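Local coordinates for protein beta-glucanase (Bacteroides thetaiotaomicron, PDB 6EUG) that probably hydrolyses beta-1,3-galactosidic bonds of arabinogalactan through the glycoside hydrolase family 43 domain that makes up this C-terminal part of a longer protein, at residues Gly55-Gly61 with Ile75-Thr81; Gly47-His53 with Arg111-Tyr116. One frame throughout, in Å; residues are numbered along the deposited sequence.

Contact 1 of 2, residues Gly55-Gly61 with Ile75-Thr81; sequences GKYYWFG and INCYSST
Cys77 SG touches two rings of the facing strand, Phe60 and Tyr58, which it meets from different directions. It is anti to the backbone N (chi1 177°), which carries it 3.8 Å from CE2 of Phe60, oblique to that ring, while Tyr58 turns its edge to the same sulfur, with CD2 of Tyr58 4.0 Å from SG of Cys77. Further along this face, CB of Ser79 approaches CE2 of Tyr58 obliquely, and Ser79 OG bonds to Glu89. On the other face the side chains of Trp59 and Tyr78 come closest at their CB atoms, 4.5 Å apart, and the edge of the Tyr78 ring faces Trp59 O. With CG of Trp59 swung opposite the backbone N (chi1 179°), the indole leads away to Trp86 and Tyr350, while the Tyr78 hydroxyl reaches the backbone of Asn44. Tyr57 lays its ring edge along the carbonyl oxygens of Ser80 and Thr81.

Between the two faces, three hydrogen-bonded antiparallel pairs, Tyr57 with Ser80, Trp59 with Tyr78 and Gly61 with Asn76, give six backbone bonds. At the open end one water donates to Gly55 O and Thr81 O. The backbone bonds hold the register, while ring and sulfur contacts probably add mainly dispersion.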
# COMPACT_ATOMS: atom_id res chain seq x y z
N GLY A 55 4.12 19.67 13.59
CA GLY A 55 5.52 19.60 14.04
C GLY A 55 6.08 18.21 14.31
O GLY A 55 7.26 18.11 14.74
N LYS A 56 5.27 17.15 14.12
CA LYS A 56 5.71 15.76 14.39
C LYS A 56 5.37 14.79 13.25
O LYS A 56 4.33 14.91 12.59
CB LYS A 56 5.04 15.18 15.66
CG LYS A 56 5.23 15.94 16.96
CD LYS A 56 4.63 15.18 18.14
CE LYS A 56 4.94 15.87 19.46
NZ LYS A 56 4.90 14.89 20.58
N TYR A 57 6.24 13.81 13.06
CA TYR A 57 6.01 12.66 12.19
C TYR A 57 5.23 11.58 12.97
O TYR A 57 5.54 11.32 14.12
CB TYR A 57 7.36 12.08 11.68
CG TYR A 57 8.13 13.08 10.85
CD1 TYR A 57 7.90 13.20 9.49
CD2 TYR A 57 9.12 13.88 11.43
CE1 TYR A 57 8.56 14.15 8.74
CE2 TYR A 57 9.79 14.84 10.71
CZ TYR A 57 9.56 14.94 9.35
OH TYR A 57 10.24 15.90 8.63
N TYR A 58 4.22 11.00 12.32
CA TYR A 58 3.47 9.82 12.80
C TYR A 58 3.66 8.65 11.84
O TYR A 58 3.42 8.79 10.65
CB TYR A 58 1.99 10.17 12.97
CG TYR A 58 1.78 11.24 14.02
CD1 TYR A 58 1.86 12.61 13.70
CD2 TYR A 58 1.51 10.91 15.33
CE1 TYR A 58 1.67 13.59 14.68
CE2 TYR A 58 1.33 11.89 16.30
CZ TYR A 58 1.42 13.23 15.98
OH TYR A 58 1.26 14.23 16.96
N TRP A 59 4.09 7.51 12.40
CA TRP A 59 4.35 6.24 11.69
C TRP A 59 3.28 5.25 12.11
O TRP A 59 3.17 4.94 13.28
CB TRP A 59 5.74 5.75 12.08
CG TRP A 59 6.25 4.43 11.48
CD1 TRP A 59 5.58 3.55 10.64
CD2 TRP A 59 7.54 3.84 11.72
NE1 TRP A 59 6.41 2.48 10.34
CE2 TRP A 59 7.60 2.62 11.01
CE3 TRP A 59 8.65 4.21 12.51
CZ2 TRP A 59 8.72 1.77 11.06
CZ3 TRP A 59 9.76 3.40 12.54
CH2 TRP A 59 9.80 2.18 11.82
N PHE A 60 2.41 4.86 11.17
CA PHE A 60 1.40 3.82 11.37
C PHE A 60 1.81 2.51 10.73
O PHE A 60 2.37 2.52 9.61
CB PHE A 60 0.05 4.26 10.79
CG PHE A 60 -0.41 5.62 11.24
CD1 PHE A 60 0.02 6.80 10.59
CD2 PHE A 60 -1.19 5.76 12.41
CE1 PHE A 60 -0.38 8.06 11.04
CE2 PHE A 60 -1.60 7.01 12.85
CZ PHE A 60 -1.18 8.16 12.17
N GLY A 61 1.52 1.37 11.39
CA GLY A 61 1.81 0.07 10.77
C GLY A 61 1.10 -1.08 11.48
O GLY A 61 0.44 -0.89 12.53
N ILE A 75 -3.73 -1.77 14.40
CA ILE A 75 -2.78 -0.85 13.77
C ILE A 75 -2.10 0.01 14.85
O ILE A 75 -2.77 0.74 15.61
CB ILE A 75 -3.51 0.06 12.76
CG1 ILE A 75 -4.25 -0.77 11.66
CG2 ILE A 75 -2.56 1.11 12.17
CD1 ILE A 75 -3.38 -1.81 10.92
N ASN A 76 -0.77 -0.07 14.90
CA ASN A 76 0.08 0.61 15.91
C ASN A 76 0.51 1.98 15.39
O ASN A 76 0.55 2.18 14.16
CB ASN A 76 1.31 -0.29 16.18
CG ASN A 76 1.78 -0.32 17.63
OD1 ASN A 76 1.16 0.25 18.53
ND2 ASN A 76 2.86 -1.06 17.87
N CYS A 77 0.87 2.89 16.30
CA CYS A 77 1.38 4.24 15.96
C CYS A 77 2.58 4.66 16.83
O CYS A 77 2.55 4.49 18.07
CB CYS A 77 0.27 5.26 16.14
SG CYS A 77 0.64 7.00 15.86
N TYR A 78 3.57 5.27 16.17
CA TYR A 78 4.76 5.90 16.81
C TYR A 78 4.89 7.34 16.35
O TYR A 78 4.53 7.66 15.20
CB TYR A 78 6.04 5.11 16.49
CG TYR A 78 6.03 3.67 17.03
CD1 TYR A 78 5.36 2.65 16.36
CD2 TYR A 78 6.62 3.34 18.24
CE1 TYR A 78 5.34 1.34 16.83
CE2 TYR A 78 6.59 2.04 18.75
CZ TYR A 78 5.93 1.03 18.06
OH TYR A 78 5.88 -0.30 18.51
N SER A 79 5.48 8.21 17.20
CA SER A 79 5.67 9.64 16.82
C SER A 79 7.13 10.08 17.02
O SER A 79 7.84 9.45 17.80
CB SER A 79 4.73 10.56 17.60
OG SER A 79 5.04 10.57 18.99
N SER A 80 7.55 11.11 16.28
CA SER A 80 8.93 11.64 16.34
C SER A 80 9.02 13.07 15.84
O SER A 80 8.35 13.42 14.90
CB SER A 80 9.85 10.81 15.45
OG SER A 80 11.23 11.15 15.65
N THR A 81 9.90 13.88 16.42
CA THR A 81 10.20 15.20 15.84
C THR A 81 11.39 15.12 14.86
O THR A 81 11.59 16.07 14.07
CB THR A 81 10.54 16.21 16.94
OG1 THR A 81 11.63 15.71 17.70
CG2 THR A 81 9.35 16.44 17.87
O HOH W 1 9.85 18.48 13.40
O HOH W 2 6.87 12.29 19.94

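Contact 2 of 2, residues Gly47-His53 with Arg111-Tyr116; sequences GGGILFH and RPKVIY. With GIM (glucoimidazole), chain B.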
# COMPACT_ATOMS: atom_id res chain seq x y z
N GLY A 47 4.55 -2.95 7.20
CA GLY A 47 3.70 -2.52 6.09
C GLY A 47 3.22 -1.08 6.23
O GLY A 47 2.09 -0.75 5.86
N GLY A 48 4.09 -0.22 6.77
CA GLY A 48 3.65 1.08 7.27
C GLY A 48 3.72 2.25 6.30
O GLY A 48 3.93 2.09 5.09
N GLY A 49 3.45 3.41 6.85
CA GLY A 49 3.61 4.70 6.16
C GLY A 49 3.61 5.83 7.18
O GLY A 49 3.30 5.60 8.35
N ILE A 50 3.96 7.06 6.73
CA ILE A 50 4.24 8.18 7.62
C ILE A 50 3.51 9.44 7.13
O ILE A 50 3.36 9.68 5.92
CB ILE A 50 5.78 8.41 7.75
CG1 ILE A 50 6.42 7.23 8.52
CG2 ILE A 50 6.09 9.74 8.42
CD1 ILE A 50 7.93 7.28 8.63
N LEU A 51 3.02 10.24 8.07
CA LEU A 51 2.66 11.64 7.77
C LEU A 51 3.24 12.64 8.79
O LEU A 51 3.65 12.24 9.88
CB LEU A 51 1.17 11.80 7.69
CG LEU A 51 0.35 11.56 8.96
CD1 LEU A 51 0.41 12.72 9.94
CD2 LEU A 51 -1.11 11.32 8.60
N PHE A 52 3.22 13.93 8.43
CA PHE A 52 3.69 15.02 9.29
C PHE A 52 2.52 15.94 9.64
O PHE A 52 1.81 16.38 8.75
CB PHE A 52 4.76 15.84 8.56
CG PHE A 52 5.49 16.87 9.44
CD1 PHE A 52 6.51 16.48 10.31
CD2 PHE A 52 5.18 18.23 9.37
CE1 PHE A 52 7.20 17.42 11.09
CE2 PHE A 52 5.86 19.18 10.15
CZ PHE A 52 6.86 18.79 10.99
N HIS A 53 2.35 16.24 10.94
CA HIS A 53 1.29 17.14 11.39
C HIS A 53 1.65 17.88 12.67
O HIS A 53 2.09 17.27 13.65
CB HIS A 53 -0.01 16.37 11.62
CG HIS A 53 -1.20 17.25 11.85
ND1 HIS A 53 -1.88 17.85 10.82
CD2 HIS A 53 -1.82 17.64 12.99
CE1 HIS A 53 -2.88 18.56 11.31
NE2 HIS A 53 -2.87 18.45 12.63
N ARG A 111 -1.22 -3.23 5.82
CA ARG A 111 -0.80 -2.11 4.98
C ARG A 111 -1.60 -0.83 5.21
O ARG A 111 -2.00 -0.15 4.27
CB ARG A 111 -0.72 -2.54 3.50
CG ARG A 111 0.36 -3.58 3.23
CD ARG A 111 0.64 -3.87 1.75
NE ARG A 111 1.64 -4.93 1.63
CZ ARG A 111 2.96 -4.77 1.75
NH1 ARG A 111 3.51 -3.58 1.88
NH2 ARG A 111 3.78 -5.84 1.67
N PRO A 112 -1.76 -0.42 6.50
CA PRO A 112 -2.48 0.82 6.75
C PRO A 112 -1.79 2.06 6.19
O PRO A 112 -0.55 2.13 6.16
CB PRO A 112 -2.47 0.90 8.28
CG PRO A 112 -1.15 0.26 8.66
CD PRO A 112 -1.05 -0.91 7.70
N LYS A 113 -2.59 3.05 5.83
CA LYS A 113 -2.12 4.37 5.41
C LYS A 113 -3.06 5.44 5.96
O LYS A 113 -4.26 5.22 6.02
CB LYS A 113 -2.02 4.51 3.88
CG LYS A 113 -1.22 3.38 3.19
CD LYS A 113 0.27 3.51 3.46
CE LYS A 113 1.05 2.33 2.91
NZ LYS A 113 0.76 1.05 3.67
N VAL A 114 -2.49 6.58 6.33
CA VAL A 114 -3.26 7.73 6.84
C VAL A 114 -2.95 8.98 6.02
O VAL A 114 -1.76 9.28 5.78
CB VAL A 114 -2.98 7.99 8.36
CG1 VAL A 114 -3.80 9.13 8.90
CG2 VAL A 114 -3.27 6.74 9.19
N ILE A 115 -4.03 9.70 5.68
CA ILE A 115 -3.97 11.00 5.00
C ILE A 115 -4.82 12.05 5.73
O ILE A 115 -5.84 11.74 6.35
CB ILE A 115 -4.39 10.89 3.52
CG1 ILE A 115 -5.81 10.34 3.36
CG2 ILE A 115 -3.36 10.09 2.73
CD1 ILE A 115 -6.27 10.10 1.94
N TYR A 116 -4.39 13.31 5.66
CA TYR A 116 -5.11 14.41 6.30
C TYR A 116 -5.96 15.09 5.28
O TYR A 116 -5.46 15.43 4.19
CB TYR A 116 -4.11 15.44 6.88
CG TYR A 116 -4.78 16.65 7.55
CD1 TYR A 116 -5.50 16.51 8.73
CD2 TYR A 116 -4.67 17.93 6.99
CE1 TYR A 116 -6.12 17.61 9.33
CE2 TYR A 116 -5.28 19.04 7.59
CZ TYR A 116 -6.00 18.87 8.76
OH TYR A 116 -6.60 19.94 9.35
C1 GIM B . 1.91 -10.47 0.47
C2 GIM B . 1.63 -9.06 0.84
N10 GIM B . 1.90 -11.52 1.30
C3 GIM B . 1.70 -8.90 2.37
C4 GIM B . 0.94 -10.09 3.03
C5 GIM B . 1.67 -11.41 2.77
C6 GIM B . 0.92 -12.63 3.31
C7 GIM B . 2.35 -12.25 -0.74
C8 GIM B . 2.19 -12.63 0.57
N1 GIM B . 2.18 -10.91 -0.79
O3 GIM B . 1.08 -7.67 2.77
O2 GIM B . 2.48 -8.20 0.03
O4 GIM B . -0.45 -10.20 2.62
O6 GIM B . -0.28 -12.85 2.57
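Gly47 lies against Arg111 and Lys113, inside strand 108-117: its carbonyl O sits 3.3 Å from CA of Arg111 and takes a weak hydrogen bond from NZ of Lys113, 3.1 Å away. Gly47 and Leu51 lose the most surface here, with His53 next. The lysine chain bends at chi2 and chi4, bringing its ammonium back over its own strand, where NZ also bonds to Pro112 O at 3.0 Å from above the carbonyl plane and, weakly, to Arg111 O. Three carbonyl oxygens, two of them weakly bonded, thus take the buried ammonium, probably stabilising its charge. Leu51 brings CD2 obliquely to CG1 of Val114, at a tight 3.5 Å. At the far end His53 sets CE1 over one face of the Tyr116 ring, toward its rim, 3.9 Å from CE1 of Tyr116, with the ring planes inclined at 48°. Arg111 extends from the glycine end into the ligand pocket, where its NH2 donates to O2 of glucoimidazole at 3.2 Å and its NE weakly to O3; Glu110, Asp214 and Gln320 also bond the ligand.

The two strands run nearly parallel, 11° apart, but share no backbone hydrogen bonds. They are the first strands of successive four-stranded antiparallel sheets, adjacent blades of the five-bladed beta-propeller characteristic of family 43: strand 48-53 bonds to 56-62 and strand 108-117 to 122-130.

How the contacts relate
Contact 1 lies within one blade and contact 2 between two. They share a sheet: strand 48-53 of contact 2 pairs with strand 56-62 of contact 1, through Tyr58 N to Leu51 O and Phe60 N to Gly49 O, both probable hydrogen bonds. Phe60 also packs on Val114, so the Cys77 face of the hairpin adjoins the interface between blades. Both contacts are largely buried, but contact 1 lies farther out, about 17 Å between its centre and that of the chain against about 10 Å for contact 2, and has exposed residues, Gly55 and Thr81, at one end. Main-chain bonding dominates contact 1; contact 2 relies on side-chain packing and a lysine weakly bonded to the Gly47 carbonyl, and reaches the ligand.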